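Local coordinates for protein exodeoxyribonuclease III (Methanosarcina mazei, PDB 5J8N) that probably acts as a magnesium-dependent DNA repair nuclease of the AP/ExoA family, cutting DNA at abasic sites and trimming 3' ends, at residues A[4-9]-A[31-36]; A[69-74]-A[96-101]; A[107-112]-A[147-152]; A[222-227]-A[249-254]. The protein carries 3 engineered substitutions. One frame throughout, in Å; residues are numbered along the deposited sequence.

Contact 1 of 4, residues A[4-9]-A[31-36]; sequences YNLISW and FDIVCV
Ile7 is the bump and Phe31 the lid: CG2 of Ile7 sits over one face of the Phe31 ring, offset toward its rim, in a CH-pi contact 3.9 Å from the ring centroid, while CD1 of Ile7 reaches the far end of the same ring near CE2 and CZ. The methyl fits there because CG1 takes the place anti to the backbone N (chi1 -171°), which turns CG2 toward Phe31 and into the hollow beside Val34, whose CG2 is 3.8 Å from Ile7 CG2. The Asn5 amide crosses the ring obliquely, its OD1 at the edge 3.4 Å from Phe31 CE1. On the opposite face of the sheet Leu6 CD1 rests against Ile33 CG2 (3.9 Å), and Ile33 CD1 meets Tyr4 CD2. The strands run parallel in register, bonded by Ile7 N to Ile33 O, Cys35 N to Ile7 O (2.8 Å, 174°) and Trp9 N to Cys35 O. Ahead of strand 33-36, Asp32 OD2 accepts from Asn5 N at 2.8 Å through its anti lone pair. A carboxylate thus takes up a backbone N-H where the ladder begins; beyond it main-chain bonds run between an Ile7-Val34 face and one mixing Leu6 and Ile33 with Ser8 and Cys35.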
# COMPACT_ATOMS: atom_id res chain seq x y z
N TYR A 4 -4.72 16.05 5.41
CA TYR A 4 -3.79 15.22 4.67
C TYR A 4 -4.53 14.51 3.56
O TYR A 4 -5.48 13.76 3.82
CB TYR A 4 -3.14 14.15 5.57
CG TYR A 4 -2.32 14.66 6.71
CD1 TYR A 4 -2.92 15.09 7.88
CD2 TYR A 4 -0.92 14.60 6.66
CE1 TYR A 4 -2.15 15.49 8.95
CE2 TYR A 4 -0.16 14.99 7.75
CZ TYR A 4 -0.79 15.43 8.88
OH TYR A 4 -0.04 15.82 9.98
N ASN A 5 -4.11 14.70 2.31
CA ASN A 5 -4.65 13.92 1.23
C ASN A 5 -3.54 12.94 0.80
O ASN A 5 -2.47 13.38 0.32
CB ASN A 5 -5.05 14.85 0.10
CG ASN A 5 -5.84 14.15 -0.98
OD1 ASN A 5 -6.00 12.93 -0.97
ND2 ASN A 5 -6.32 14.93 -1.95
N LEU A 6 -3.76 11.66 1.03
CA LEU A 6 -2.79 10.64 0.80
C LEU A 6 -3.15 9.77 -0.40
O LEU A 6 -4.32 9.39 -0.57
CB LEU A 6 -2.67 9.76 2.04
CG LEU A 6 -1.70 8.57 1.96
CD1 LEU A 6 -1.07 8.33 3.37
CD2 LEU A 6 -2.36 7.36 1.45
N ILE A 7 -2.15 9.44 -1.24
CA ILE A 7 -2.37 8.50 -2.34
C ILE A 7 -1.27 7.45 -2.25
O ILE A 7 -0.15 7.74 -1.81
CB ILE A 7 -2.41 9.24 -3.68
CG1 ILE A 7 -2.85 8.33 -4.84
CG2 ILE A 7 -1.04 9.91 -4.03
CD1 ILE A 7 -3.27 9.14 -6.08
N SER A 8 -1.60 6.22 -2.60
CA SER A 8 -0.75 5.06 -2.49
C SER A 8 -0.85 4.27 -3.78
O SER A 8 -1.97 4.05 -4.28
CB SER A 8 -1.23 4.22 -1.31
OG SER A 8 -0.50 2.98 -1.18
N TRP A 9 0.29 3.86 -4.33
CA TRP A 9 0.27 3.28 -5.65
C TRP A 9 1.37 2.25 -5.81
O TRP A 9 2.55 2.59 -5.68
CB TRP A 9 0.46 4.40 -6.71
CG TRP A 9 0.19 3.97 -8.14
CD1 TRP A 9 -0.47 2.84 -8.58
CD2 TRP A 9 0.53 4.71 -9.32
NE1 TRP A 9 -0.57 2.85 -10.00
CE2 TRP A 9 0.03 4.01 -10.44
CE3 TRP A 9 1.16 5.94 -9.50
CZ2 TRP A 9 0.22 4.46 -11.74
CZ3 TRP A 9 1.32 6.41 -10.79
CH2 TRP A 9 0.86 5.65 -11.91
N PHE A 31 -1.29 15.96 -3.77
CA PHE A 31 -1.33 15.08 -2.59
C PHE A 31 -0.30 15.49 -1.56
O PHE A 31 0.84 15.81 -1.89
CB PHE A 31 -1.15 13.63 -3.05
CG PHE A 31 -2.30 13.19 -3.90
CD1 PHE A 31 -3.51 12.85 -3.30
CD2 PHE A 31 -2.22 13.24 -5.29
CE1 PHE A 31 -4.63 12.51 -4.07
CE2 PHE A 31 -3.37 12.89 -6.06
CZ PHE A 31 -4.56 12.53 -5.44
N ASP A 32 -0.71 15.46 -0.29
CA ASP A 32 0.22 15.74 0.80
C ASP A 32 1.23 14.61 1.02
O ASP A 32 2.35 14.87 1.43
CB ASP A 32 -0.54 15.98 2.10
CG ASP A 32 -1.46 17.17 1.99
OD1 ASP A 32 -0.96 18.30 2.05
OD2 ASP A 32 -2.67 17.00 1.78
N ILE A 33 0.80 13.39 0.77
CA ILE A 33 1.64 12.22 0.89
C ILE A 33 1.41 11.34 -0.28
O ILE A 33 0.26 11.10 -0.66
CB ILE A 33 1.35 11.47 2.21
CG1 ILE A 33 1.53 12.39 3.42
CG2 ILE A 33 2.23 10.20 2.30
CD1 ILE A 33 1.08 11.71 4.76
N VAL A 34 2.51 10.90 -0.91
CA VAL A 34 2.43 9.95 -2.06
C VAL A 34 3.30 8.75 -1.67
O VAL A 34 4.52 8.91 -1.47
CB VAL A 34 2.98 10.60 -3.33
CG1 VAL A 34 2.98 9.59 -4.51
CG2 VAL A 34 2.18 11.87 -3.71
N CYS A 35 2.67 7.62 -1.56
CA CYS A 35 3.36 6.35 -1.24
C CYS A 35 3.43 5.51 -2.49
O CYS A 35 2.39 5.31 -3.16
CB CYS A 35 2.66 5.56 -0.13
SG CYS A 35 2.76 6.39 1.47
N VAL A 36 4.59 4.94 -2.79
CA VAL A 36 4.75 4.02 -3.93
C VAL A 36 5.24 2.68 -3.41
O VAL A 36 6.06 2.59 -2.46
CB VAL A 36 5.67 4.59 -5.03
CG1 VAL A 36 4.99 5.80 -5.71
CG2 VAL A 36 7.06 4.92 -4.52

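Contact 2 of 4, residues A[69-74]-A[96-101]; sequences SGVGTF and RFLRTD
Strands 71-74 and 97-101 run at 22° to one another with axes 6.9 Å apart at closest and no direct hydrogen bond between them, as befits strands from the two facing sheets of the sandwich. Val71 and Leu98 overlap flank to flank, pointing opposite ways, with Val71 CG2 lying 3.5 Å from Leu98 CB. Leu98 reaches on with CD2, which lies 3.9 Å from Gly72 CA and 3.6 Å from Thr73 OG1, crossing the threonine side chain at a slant. Further along, Thr73 CG2 and Thr100 OG1 approach tip to tip at 4.0 Å. One water binds Thr73 OG1 at 2.8 Å, Thr100 OG1 at 2.9 Å and, as donor, Leu98 O; Thr73 OG1 is also bonded to Asn109 ND2. At the other end Ser69 OG stands 4.0 Å above the centre of the Arg96 guanidinium and packs on Arg96 CG. The Arg96 chain runs extended from CG to NE alongside Ser69; Glu94 forms a salt bridge with NE, and Glu94 O bonds to Ser69 OG. A shared water thus links the polar groups between the strands, and at the loop end Glu94 joins Ser69 and Arg96, with apolar packing of Val71 and Leu98 in between.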
# COMPACT_ATOMS: atom_id res chain seq x y z
N SER A 69 10.97 -5.55 -5.41
CA SER A 69 10.30 -4.97 -4.26
C SER A 69 10.67 -3.48 -4.13
O SER A 69 10.79 -2.80 -5.15
CB SER A 69 10.65 -5.83 -3.03
OG SER A 69 9.95 -5.36 -1.87
N GLY A 70 10.84 -2.95 -2.93
CA GLY A 70 11.17 -1.54 -2.69
C GLY A 70 9.94 -0.70 -2.53
O GLY A 70 8.91 -0.87 -3.22
N VAL A 71 9.99 0.23 -1.57
CA VAL A 71 8.88 1.18 -1.35
C VAL A 71 9.42 2.57 -1.07
O VAL A 71 10.58 2.72 -0.67
CB VAL A 71 7.94 0.77 -0.18
CG1 VAL A 71 7.32 -0.59 -0.40
CG2 VAL A 71 8.64 0.81 1.18
N GLY A 72 8.60 3.60 -1.31
CA GLY A 72 9.04 4.96 -1.00
C GLY A 72 7.84 5.82 -0.62
O GLY A 72 6.69 5.53 -1.00
N THR A 73 8.14 6.85 0.14
CA THR A 73 7.14 7.81 0.61
C THR A 73 7.65 9.20 0.36
O THR A 73 8.74 9.58 0.73
CB THR A 73 6.89 7.63 2.12
OG1 THR A 73 6.31 6.35 2.30
CG2 THR A 73 5.96 8.70 2.70
N PHE A 74 6.80 9.98 -0.30
CA PHE A 74 6.97 11.43 -0.48
C PHE A 74 6.00 12.18 0.41
O PHE A 74 4.83 11.81 0.47
CB PHE A 74 6.66 11.84 -1.93
CG PHE A 74 7.52 11.18 -2.95
CD1 PHE A 74 7.22 9.88 -3.42
CD2 PHE A 74 8.60 11.86 -3.49
CE1 PHE A 74 8.01 9.29 -4.42
CE2 PHE A 74 9.41 11.28 -4.47
CZ PHE A 74 9.08 9.99 -4.93
N ARG A 96 10.27 -3.97 1.96
CA ARG A 96 8.83 -3.93 1.78
C ARG A 96 8.11 -3.00 2.72
O ARG A 96 6.90 -2.90 2.63
CB ARG A 96 8.25 -5.34 2.04
CG ARG A 96 8.68 -6.36 1.04
CD ARG A 96 8.07 -7.71 1.43
NE ARG A 96 8.51 -8.61 0.39
CZ ARG A 96 7.96 -8.66 -0.80
NH1 ARG A 96 6.88 -7.92 -1.06
NH2 ARG A 96 8.47 -9.49 -1.73
N PHE A 97 8.83 -2.33 3.64
CA PHE A 97 8.18 -1.67 4.77
C PHE A 97 8.90 -0.39 5.07
O PHE A 97 10.10 -0.37 5.33
CB PHE A 97 8.23 -2.62 5.97
CG PHE A 97 7.58 -2.11 7.21
CD1 PHE A 97 8.24 -1.22 8.03
CD2 PHE A 97 6.30 -2.57 7.57
CE1 PHE A 97 7.63 -0.79 9.28
CE2 PHE A 97 5.71 -2.16 8.78
CZ PHE A 97 6.37 -1.25 9.57
N LEU A 98 8.13 0.69 5.06
CA LEU A 98 8.69 2.01 5.40
C LEU A 98 7.76 2.78 6.31
O LEU A 98 6.59 3.05 5.93
CB LEU A 98 8.96 2.77 4.07
CG LEU A 98 9.49 4.18 4.22
CD1 LEU A 98 10.80 4.11 4.84
CD2 LEU A 98 9.58 4.85 2.83
N ARG A 99 8.25 3.12 7.49
CA ARG A 99 7.51 3.89 8.49
C ARG A 99 7.96 5.32 8.49
O ARG A 99 9.16 5.64 8.60
CB ARG A 99 7.70 3.25 9.85
CG ARG A 99 7.17 4.10 10.99
CD ARG A 99 7.31 3.39 12.31
NE ARG A 99 7.00 4.28 13.43
CZ ARG A 99 7.12 3.94 14.68
NH1 ARG A 99 7.49 2.73 15.01
NH2 ARG A 99 6.86 4.84 15.62
N THR A 100 6.99 6.23 8.42
CA THR A 100 7.24 7.66 8.61
C THR A 100 6.21 8.18 9.60
O THR A 100 5.00 8.06 9.33
CB THR A 100 7.14 8.44 7.26
OG1 THR A 100 5.91 8.10 6.62
CG2 THR A 100 8.31 8.08 6.34
N ASP A 101 6.65 8.78 10.69
CA ASP A 101 5.72 9.33 11.70
C ASP A 101 5.50 10.77 11.39
O ASP A 101 6.47 11.50 11.11
CB ASP A 101 6.28 9.19 13.12
CG ASP A 101 6.41 7.74 13.56
OD1 ASP A 101 6.18 6.81 12.77
OD2 ASP A 101 6.68 7.56 14.75
O HOH W 1 5.88 5.73 4.96

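Contact 3 of 4, residues A[107-112]-A[147-152]; sequences LLNIYF and VICGDV
The Tyr111 ring turns an edge to Asp151, whose OD2 lies in the ring plane 3.4 Å from Tyr111 CE1; ring and carboxylate planes are 45° apart. The Phe112 ring has Ile110 CG2 over the centre of one face, 3.4 Å above the plane, and Asp151 O at its edge, while its CD1 passes 4.1 Å from Val152 CG2. As a ladder pair, Tyr111 and Asp151 project from the same side of the sheet, and with CG anti to the backbone N in both (chi1 178° and 175°) they run alongside each other. Tyr111 and Asp151 are predicted active-site residues; a magnesium ion lies about 4 Å from the nearest atom of the Tyr111 side chain, and Asp151 OD2 is hydrogen-bonded to Asn10 ND2. The parallel ladder includes Leu108 N to Val147 O and Ile110 N to Cys149 O, both 2.9 Å, then continues past the corner at Gly150 through Phe112 N to Asp151 O. Leu107 CD1 touches Val147 CG1, and Ile110 CD1 lies alongside Ile148 CG2 at 3.8 Å. These strands form a beta-alpha-beta unit with helix 119-141, whose Phe128 and Phe132 cover Ile110. Strand 33-37 of the facing sheet packs on Leu107, Asn109 and Cys149, and strands 97-101 and 218-227 flank the pair.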
# COMPACT_ATOMS: atom_id res chain seq x y z
N LEU A 107 2.53 6.55 9.76
CA LEU A 107 2.24 5.98 8.46
C LEU A 107 3.13 4.80 8.17
O LEU A 107 4.37 4.91 8.23
CB LEU A 107 2.45 7.03 7.39
CG LEU A 107 2.25 6.56 5.95
CD1 LEU A 107 0.80 6.10 5.65
CD2 LEU A 107 2.61 7.72 4.98
N LEU A 108 2.51 3.67 7.86
CA LEU A 108 3.26 2.47 7.43
C LEU A 108 2.94 2.23 5.97
O LEU A 108 1.76 2.01 5.63
CB LEU A 108 2.87 1.23 8.28
CG LEU A 108 2.96 1.43 9.81
CD1 LEU A 108 2.57 0.13 10.50
CD2 LEU A 108 4.34 1.95 10.26
N ASN A 109 3.96 2.24 5.13
CA ASN A 109 3.84 2.03 3.70
C ASN A 109 4.40 0.65 3.38
O ASN A 109 5.58 0.41 3.65
CB ASN A 109 4.61 3.14 3.00
CG ASN A 109 4.64 2.97 1.48
OD1 ASN A 109 3.86 2.19 0.95
ND2 ASN A 109 5.49 3.75 0.78
N ILE A 110 3.57 -0.24 2.87
CA ILE A 110 3.96 -1.66 2.78
C ILE A 110 3.65 -2.31 1.44
O ILE A 110 2.54 -2.14 0.92
CB ILE A 110 3.25 -2.48 3.91
CG1 ILE A 110 3.44 -1.79 5.28
CG2 ILE A 110 3.77 -3.94 3.95
CD1 ILE A 110 2.71 -2.49 6.42
N TYR A 111 4.62 -3.04 0.93
CA TYR A 111 4.44 -3.91 -0.23
C TYR A 111 4.40 -5.34 0.32
O TYR A 111 5.43 -5.98 0.52
CB TYR A 111 5.60 -3.72 -1.24
CG TYR A 111 5.54 -4.60 -2.44
CD1 TYR A 111 4.34 -4.84 -3.10
CD2 TYR A 111 6.68 -5.24 -2.91
CE1 TYR A 111 4.26 -5.71 -4.19
CE2 TYR A 111 6.61 -6.06 -4.06
CZ TYR A 111 5.39 -6.29 -4.68
OH TYR A 111 5.29 -7.13 -5.78
N PHE A 112 3.20 -5.83 0.60
CA PHE A 112 3.11 -7.18 1.21
C PHE A 112 3.48 -8.23 0.16
O PHE A 112 3.29 -8.01 -1.05
CB PHE A 112 1.70 -7.44 1.70
CG PHE A 112 1.31 -6.65 2.93
CD1 PHE A 112 0.71 -5.41 2.86
CD2 PHE A 112 1.51 -7.22 4.18
CE1 PHE A 112 0.35 -4.71 4.03
CE2 PHE A 112 1.14 -6.57 5.34
CZ PHE A 112 0.52 -5.30 5.25
N VAL A 147 -1.98 4.70 10.19
CA VAL A 147 -2.46 4.67 8.82
C VAL A 147 -1.55 3.67 8.13
O VAL A 147 -0.32 3.82 8.20
CB VAL A 147 -2.35 6.05 8.15
CG1 VAL A 147 -2.79 5.97 6.69
CG2 VAL A 147 -3.19 7.01 8.88
N ILE A 148 -2.12 2.65 7.49
CA ILE A 148 -1.34 1.63 6.81
C ILE A 148 -1.78 1.57 5.39
O ILE A 148 -2.93 1.24 5.08
CB ILE A 148 -1.54 0.24 7.46
CG1 ILE A 148 -1.17 0.32 8.96
CG2 ILE A 148 -0.70 -0.81 6.75
CD1 ILE A 148 -2.36 0.02 9.88
N CYS A 149 -0.88 1.88 4.47
CA CYS A 149 -1.30 1.82 3.05
C CYS A 149 -0.40 0.87 2.32
O CYS A 149 0.81 0.72 2.61
CB CYS A 149 -1.25 3.20 2.39
SG CYS A 149 0.35 4.04 2.37
N GLY A 150 -0.96 0.32 1.25
CA GLY A 150 -0.12 -0.41 0.32
C GLY A 150 -0.86 -1.56 -0.31
O GLY A 150 -2.10 -1.64 -0.33
N ASP A 151 -0.05 -2.43 -0.90
CA ASP A 151 -0.51 -3.55 -1.71
C ASP A 151 -0.49 -4.76 -0.82
O ASP A 151 0.59 -5.28 -0.49
CB ASP A 151 0.42 -3.68 -2.90
CG ASP A 151 0.16 -4.85 -3.76
OD1 ASP A 151 -0.81 -5.60 -3.54
OD2 ASP A 151 0.96 -5.06 -4.71
N VAL A 152 -1.68 -5.18 -0.41
CA VAL A 152 -1.83 -6.32 0.50
C VAL A 152 -1.69 -7.62 -0.29
O VAL A 152 -1.48 -8.69 0.29
CB VAL A 152 -3.21 -6.18 1.19
CG1 VAL A 152 -3.55 -7.39 2.07
CG2 VAL A 152 -3.22 -4.89 2.01

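Contact 4 of 4, residues A[222-227]-A[249-254]; sequences DYVFVS and CPVGLE
Across the core of the DNase I-like sandwich, strand 222-227 of one sheet faces strand 251-254 of the other, beside the predicted active site. Their axes come within 6.6 Å at 26°; no hydrogen bond crosses, and the contact is made mainly by side chains. Val251 projects between Asp222 and Val224: its CG1 is 3.8 Å from Asp222 CB and 3.6 Å from Asp222 O, and its CG2 is 4.1 Å from Val224 CG2, the two valines interleaving from opposite strands. Val224 spreads its branches over two partners. With CG1 anti to the backbone N (chi1 -173°), that methyl is turned toward Leu253 and CG2 toward Val251. Leu253 CD2 meets Val224 CG1 at 3.4 Å, tighter than usual for two carbons, although Leu253 has a second conformer and the closeness is therefore doubtful. In this conformer the same CD2 also lies 4.0 Å from Val226 CG1, which it meets at a slant. Ile239 and Val234, from strand 234-239, pack on Val251 and Val226 respectively. At the polar end, Asp222 OD2 is hydrogen-bonded to both Ser204 OG and His248 ND1, and Asp222, predicted to be important for catalysis, touches Asp151. Two bonds on one oxygen consequently hold the carboxylate beside His248, itself a predicted active-site residue, while Asp222 CB rests on Val251. The contact passes from wholly apolar packing around Leu253 to a carboxylate at the predicted active site, so the hydrocarbon core directly underlies a residue that is hydrogen-bonded to His248 and probably orients it.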
# COMPACT_ATOMS: atom_id res chain seq x y z
N ASP A 222 -5.21 -3.22 -3.13
CA ASP A 222 -4.57 -2.06 -2.50
C ASP A 222 -5.55 -1.41 -1.58
O ASP A 222 -6.72 -1.21 -1.94
CB ASP A 222 -4.10 -1.08 -3.60
CG ASP A 222 -3.17 -1.76 -4.54
OD1 ASP A 222 -1.96 -1.86 -4.21
OD2 ASP A 222 -3.63 -2.26 -5.58
N TYR A 223 -5.07 -1.02 -0.39
CA TYR A 223 -5.94 -0.57 0.69
C TYR A 223 -5.28 0.55 1.48
O TYR A 223 -4.05 0.68 1.46
CB TYR A 223 -6.19 -1.72 1.68
CG TYR A 223 -6.81 -2.99 1.15
CD1 TYR A 223 -6.05 -3.90 0.41
CD2 TYR A 223 -8.13 -3.33 1.48
CE1 TYR A 223 -6.59 -5.09 -0.06
CE2 TYR A 223 -8.71 -4.53 1.00
CZ TYR A 223 -7.90 -5.41 0.27
OH TYR A 223 -8.46 -6.60 -0.12
N VAL A 224 -6.10 1.31 2.17
CA VAL A 224 -5.56 2.11 3.28
C VAL A 224 -6.36 1.73 4.49
O VAL A 224 -7.59 1.86 4.54
CB VAL A 224 -5.58 3.64 3.05
CG1 VAL A 224 -4.83 4.33 4.18
CG2 VAL A 224 -4.96 4.01 1.68
N PHE A 225 -5.69 1.22 5.52
CA PHE A 225 -6.30 0.88 6.80
C PHE A 225 -6.02 1.94 7.82
O PHE A 225 -4.96 2.60 7.76
CB PHE A 225 -5.77 -0.45 7.32
CG PHE A 225 -5.86 -1.57 6.33
CD1 PHE A 225 -7.07 -2.25 6.14
CD2 PHE A 225 -4.77 -1.93 5.60
CE1 PHE A 225 -7.15 -3.31 5.21
CE2 PHE A 225 -4.82 -2.99 4.67
CZ PHE A 225 -6.05 -3.66 4.47
N VAL A 226 -6.94 2.13 8.72
CA VAL A 226 -6.67 3.03 9.89
C VAL A 226 -7.02 2.31 11.15
O VAL A 226 -7.96 1.50 11.21
CB VAL A 226 -7.42 4.38 9.80
CG1 VAL A 226 -6.96 5.16 8.53
CG2 VAL A 226 -8.96 4.20 9.84
N SER A 227 -6.27 2.58 12.21
CA SER A 227 -6.71 2.15 13.53
C SER A 227 -8.03 2.84 13.88
O SER A 227 -8.32 3.95 13.41
CB SER A 227 -5.65 2.45 14.58
OG SER A 227 -5.19 3.80 14.44
N CYS A 249 -3.91 0.49 -9.94
CA CYS A 249 -4.16 1.94 -9.87
C CYS A 249 -4.00 2.39 -8.44
O CYS A 249 -3.99 1.58 -7.52
CB CYS A 249 -5.57 2.30 -10.42
SG CYS A 249 -6.93 1.82 -9.34
N PRO A 250 -3.91 3.69 -8.21
CA PRO A 250 -3.75 4.18 -6.83
C PRO A 250 -5.02 4.07 -6.03
O PRO A 250 -6.13 3.98 -6.59
CB PRO A 250 -3.39 5.68 -7.01
CG PRO A 250 -2.92 5.79 -8.46
CD PRO A 250 -3.75 4.77 -9.21
N VAL A 251 -4.84 4.13 -4.72
CA VAL A 251 -5.89 4.31 -3.74
C VAL A 251 -5.53 5.42 -2.81
O VAL A 251 -4.38 5.89 -2.80
CB VAL A 251 -6.16 2.96 -2.95
CG1 VAL A 251 -6.56 1.85 -3.90
CG2 VAL A 251 -4.93 2.54 -2.14
N GLY A 252 -6.48 5.95 -2.06
CA GLY A 252 -6.10 7.04 -1.18
C GLY A 252 -7.10 7.31 -0.09
O GLY A 252 -8.17 6.71 -0.05
N LEU A 253 -6.75 8.25 0.75
CA LEU A 253 -7.76 8.74 1.67
C LEU A 253 -7.42 10.12 2.14
O LEU A 253 -6.28 10.62 1.92
CB LEU A 253 -8.02 7.82 2.85
CG LEU A 253 -6.85 7.52 3.78
CD1 LEU A 253 -6.37 8.75 4.55
CD2 LEU A 253 -7.33 6.48 4.82
N GLU A 254 -8.41 10.78 2.74
CA GLU A 254 -8.23 12.11 3.27
C GLU A 254 -8.48 12.09 4.75
O GLU A 254 -9.48 11.51 5.18
CB GLU A 254 -9.18 13.11 2.63
CG GLU A 254 -8.76 13.38 1.20
CD GLU A 254 -9.60 14.46 0.61
OE1 GLU A 254 -10.63 14.09 0.03
OE2 GLU A 254 -9.26 15.66 0.77

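All four contacts are buried, contact 3 nearest the centre of the chain and contact 1 alone having partly exposed residues among those that touch, at its Asn5 and Asp32 end. Contacts 1 and 3 are parallel strand pairs within opposite sheets, held by main-chain bonds; contacts 2 and 4 join the two sheets through side chains, without direct hydrogen bonds across. Strand 33-37 is bonded to 71-75 and strand 3-10 to 251-256, tying contact 1 to contacts 2 and 4; contact 3 is tied to the same two through strands 97-101 and 218-227. Cys35 SG and Cys149 SG meet between the sheets. Contact 2 buries water, contact 4 mostly hydrocarbon, and contacts 3 and 4 bring Asp151 and Asp222 together.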